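N-acylethanolamine-hydrolyzing acid amidase subunit beta (Caenorhabditis elegans, PDB 6DY3) probably hydrolyses bioactive fatty acid amides such as N-palmitoylethanolamine to free fatty acids and ethanolamine, as the beta chain of an alpha-beta heterodimer. Local coordinates at residues Asn53-Gly58 with Phe95-Leu100. Sequence-based numbering, arbitrary orientation.
Sequences NGVLTG and FIRDVL
In the Ntn-hydrolase domain of this beta chain, helix 92-102 packs over the loop that leads into strand 57-60 of an antiparallel sheet, with R97 reaching N53 and both V55 and G58 meeting L100. The contact illustrates how one helix can pack carbon against a loop and strand while an arginine from the same turn hydrogen-bonds a loop carbonyl. The polar part is R97, whose CG stands anti to the backbone N (chi1 178°) and whose chain runs extended from there to NE, carrying the guanidinium past V55 to N53, in the loop after strand 41-49. Its NH1 donates to the backbone O of N53 at 2.8 Å, a bent bond (133° at the hydrogen) in which the acceptor sits near the edge of the guanidinium but somewhat out of its plane. The N53 amide is turned steeply to that guanidinium, the planes 75° apart. Both side chains converge on E77 of the alpha subunit, which forms a salt bridge with R97 NH2 and accepts a hydrogen bond from N53 ND2, while NE of R97 is hydrogen-bonded to OH of Y44.

The two methyls of V55 divide the work: CG2 lies 4.1 Å from CB of R97, and CG1 3.8 Å from CD1 of L100. That same CD1 settles 4.0 Å from CA of G58. I96 lays CB and CG2 beside the backbone O of V55, and its side chain touches L68 on strand 64-70. A leucine in place of R97 would probably leave the N53 carbonyl without this donor and E77 of the alpha subunit without this cationic partner. Because the contact is buried, E77 probably balances the charge of R97, whose three nitrogens join helix to loop, strand 41-49 and alpha subunit.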
loop_
_atom_site.group_PDB
_atom_site.type_symbol
_atom_site.label_atom_id
_atom_site.label_comp_id
_atom_site.label_asym_id
_atom_site.label_seq_id
_atom_site.Cartn_x
_atom_site.Cartn_y
_atom_site.Cartn_z
ATOM N N ASN B 53 2.610 3.452 10.527
ATOM C CA ASN B 53 2.943 2.110 10.990
ATOM C C ASN B 53 2.006 1.048 10.423
ATOM O O ASN B 53 2.071 -0.112 10.841
ATOM C CB ASN B 53 2.963 2.051 12.525
ATOM C CG ASN B 53 1.702 2.595 13.154
ATOM O OD1 ASN B 53 1.081 3.520 12.633
ATOM N ND2 ASN B 53 1.321 2.030 14.296
ATOM N N GLY B 54 1.141 1.414 9.474
ATOM C CA GLY B 54 0.412 0.442 8.690
ATOM C C GLY B 54 1.203 0.029 7.463
ATOM O O GLY B 54 2.285 0.543 7.187
ATOM N N VAL B 55 0.642 -0.925 6.719
ATOM C CA VAL B 55 1.267 -1.455 5.511
ATOM C C VAL B 55 0.263 -1.408 4.367
ATOM O O VAL B 55 -0.840 -1.951 4.484
ATOM C CB VAL B 55 1.776 -2.898 5.703
ATOM C CG1 VAL B 55 2.416 -3.419 4.403
ATOM C CG2 VAL B 55 2.762 -2.972 6.854
ATOM N N LEU B 56 0.659 -0.788 3.252
ATOM C CA LEU B 56 -0.125 -0.817 2.026
ATOM C C LEU B 56 0.575 -1.541 0.884
ATOM O O LEU B 56 -0.067 -1.811 -0.139
ATOM C CB LEU B 56 -0.477 0.610 1.578
ATOM C CG LEU B 56 -1.333 1.410 2.566
ATOM C CD1 LEU B 56 -1.540 2.821 2.058
ATOM C CD2 LEU B 56 -2.676 0.732 2.823
ATOM N N THR B 57 1.858 -1.859 1.028
ATOM C CA THR B 57 2.595 -2.688 0.079
ATOM C C THR B 57 3.454 -3.621 0.920
ATOM O O THR B 57 4.400 -3.166 1.569
ATOM C CB THR B 57 3.469 -1.845 -0.855
ATOM O OG1 THR B 57 2.685 -0.812 -1.464
ATOM C CG2 THR B 57 4.106 -2.720 -1.937
ATOM N N GLY B 58 3.122 -4.912 0.924
ATOM C CA GLY B 58 3.756 -5.831 1.847
ATOM C C GLY B 58 3.787 -7.252 1.334
ATOM O O GLY B 58 3.219 -7.578 0.289
ATOM N N PHE B 95 -5.622 -2.865 8.825
ATOM C CA PHE B 95 -6.272 -4.107 8.432
ATOM C C PHE B 95 -5.336 -4.945 7.571
ATOM O O PHE B 95 -5.213 -6.157 7.776
ATOM C CB PHE B 95 -7.573 -3.802 7.686
ATOM C CG PHE B 95 -8.380 -5.023 7.340
ATOM C CD1 PHE B 95 -9.398 -5.439 8.172
ATOM C CD2 PHE B 95 -8.124 -5.747 6.195
ATOM C CE1 PHE B 95 -10.144 -6.554 7.870
ATOM C CE2 PHE B 95 -8.865 -6.863 5.890
ATOM C CZ PHE B 95 -9.877 -7.269 6.727
ATOM N N ILE B 96 -4.657 -4.305 6.612
ATOM C CA ILE B 96 -3.702 -5.012 5.758
ATOM C C ILE B 96 -2.589 -5.623 6.601
ATOM O O ILE B 96 -2.226 -6.792 6.430
ATOM C CB ILE B 96 -3.127 -4.067 4.684
ATOM C CG1 ILE B 96 -4.248 -3.385 3.879
ATOM C CG2 ILE B 96 -2.170 -4.822 3.759
ATOM C CD1 ILE B 96 -5.090 -4.332 3.048
ATOM N N ARG B 97 -2.014 -4.831 7.509
ATOM C CA ARG B 97 -0.930 -5.340 8.342
ATOM C C ARG B 97 -1.404 -6.504 9.197
ATOM O O ARG B 97 -0.670 -7.476 9.397
ATOM C CB ARG B 97 -0.371 -4.220 9.218
ATOM C CG ARG B 97 0.733 -4.664 10.156
ATOM C CD ARG B 97 1.239 -3.504 10.986
ATOM N NE ARG B 97 2.066 -3.946 12.106
ATOM C CZ ARG B 97 2.560 -3.133 13.036
ATOM N NH1 ARG B 97 2.309 -1.828 12.985
ATOM N NH2 ARG B 97 3.304 -3.625 14.024
ATOM N N ASP B 98 -2.632 -6.422 9.709
ATOM C CA ASP B 98 -3.169 -7.505 10.524
ATOM C C ASP B 98 -3.310 -8.783 9.711
ATOM O O ASP B 98 -3.110 -9.885 10.232
ATOM C CB ASP B 98 -4.515 -7.089 11.114
ATOM C CG ASP B 98 -5.119 -8.155 12.001
ATOM O OD1 ASP B 98 -4.692 -8.272 13.171
ATOM O OD2 ASP B 98 -6.028 -8.872 11.530
ATOM N N VAL B 99 -3.671 -8.661 8.434
ATOM C CA VAL B 99 -3.757 -9.842 7.582
ATOM C C VAL B 99 -2.374 -10.440 7.362
ATOM O O VAL B 99 -2.196 -11.664 7.413
ATOM C CB VAL B 99 -4.445 -9.490 6.248
ATOM C CG1 VAL B 99 -4.381 -10.667 5.268
ATOM C CG2 VAL B 99 -5.886 -9.085 6.487
ATOM N N LEU B 100 -1.372 -9.591 7.114
ATOM C CA LEU B 100 -0.011 -10.084 6.928
ATOM C C LEU B 100 0.500 -10.799 8.169
ATOM O O LEU B 100 1.339 -11.699 8.064
ATOM C CB LEU B 100 0.931 -8.927 6.574
ATOM C CG LEU B 100 0.820 -8.350 5.163
ATOM C CD1 LEU B 100 1.645 -7.072 5.040
ATOM C CD2 LEU B 100 1.259 -9.375 4.132
#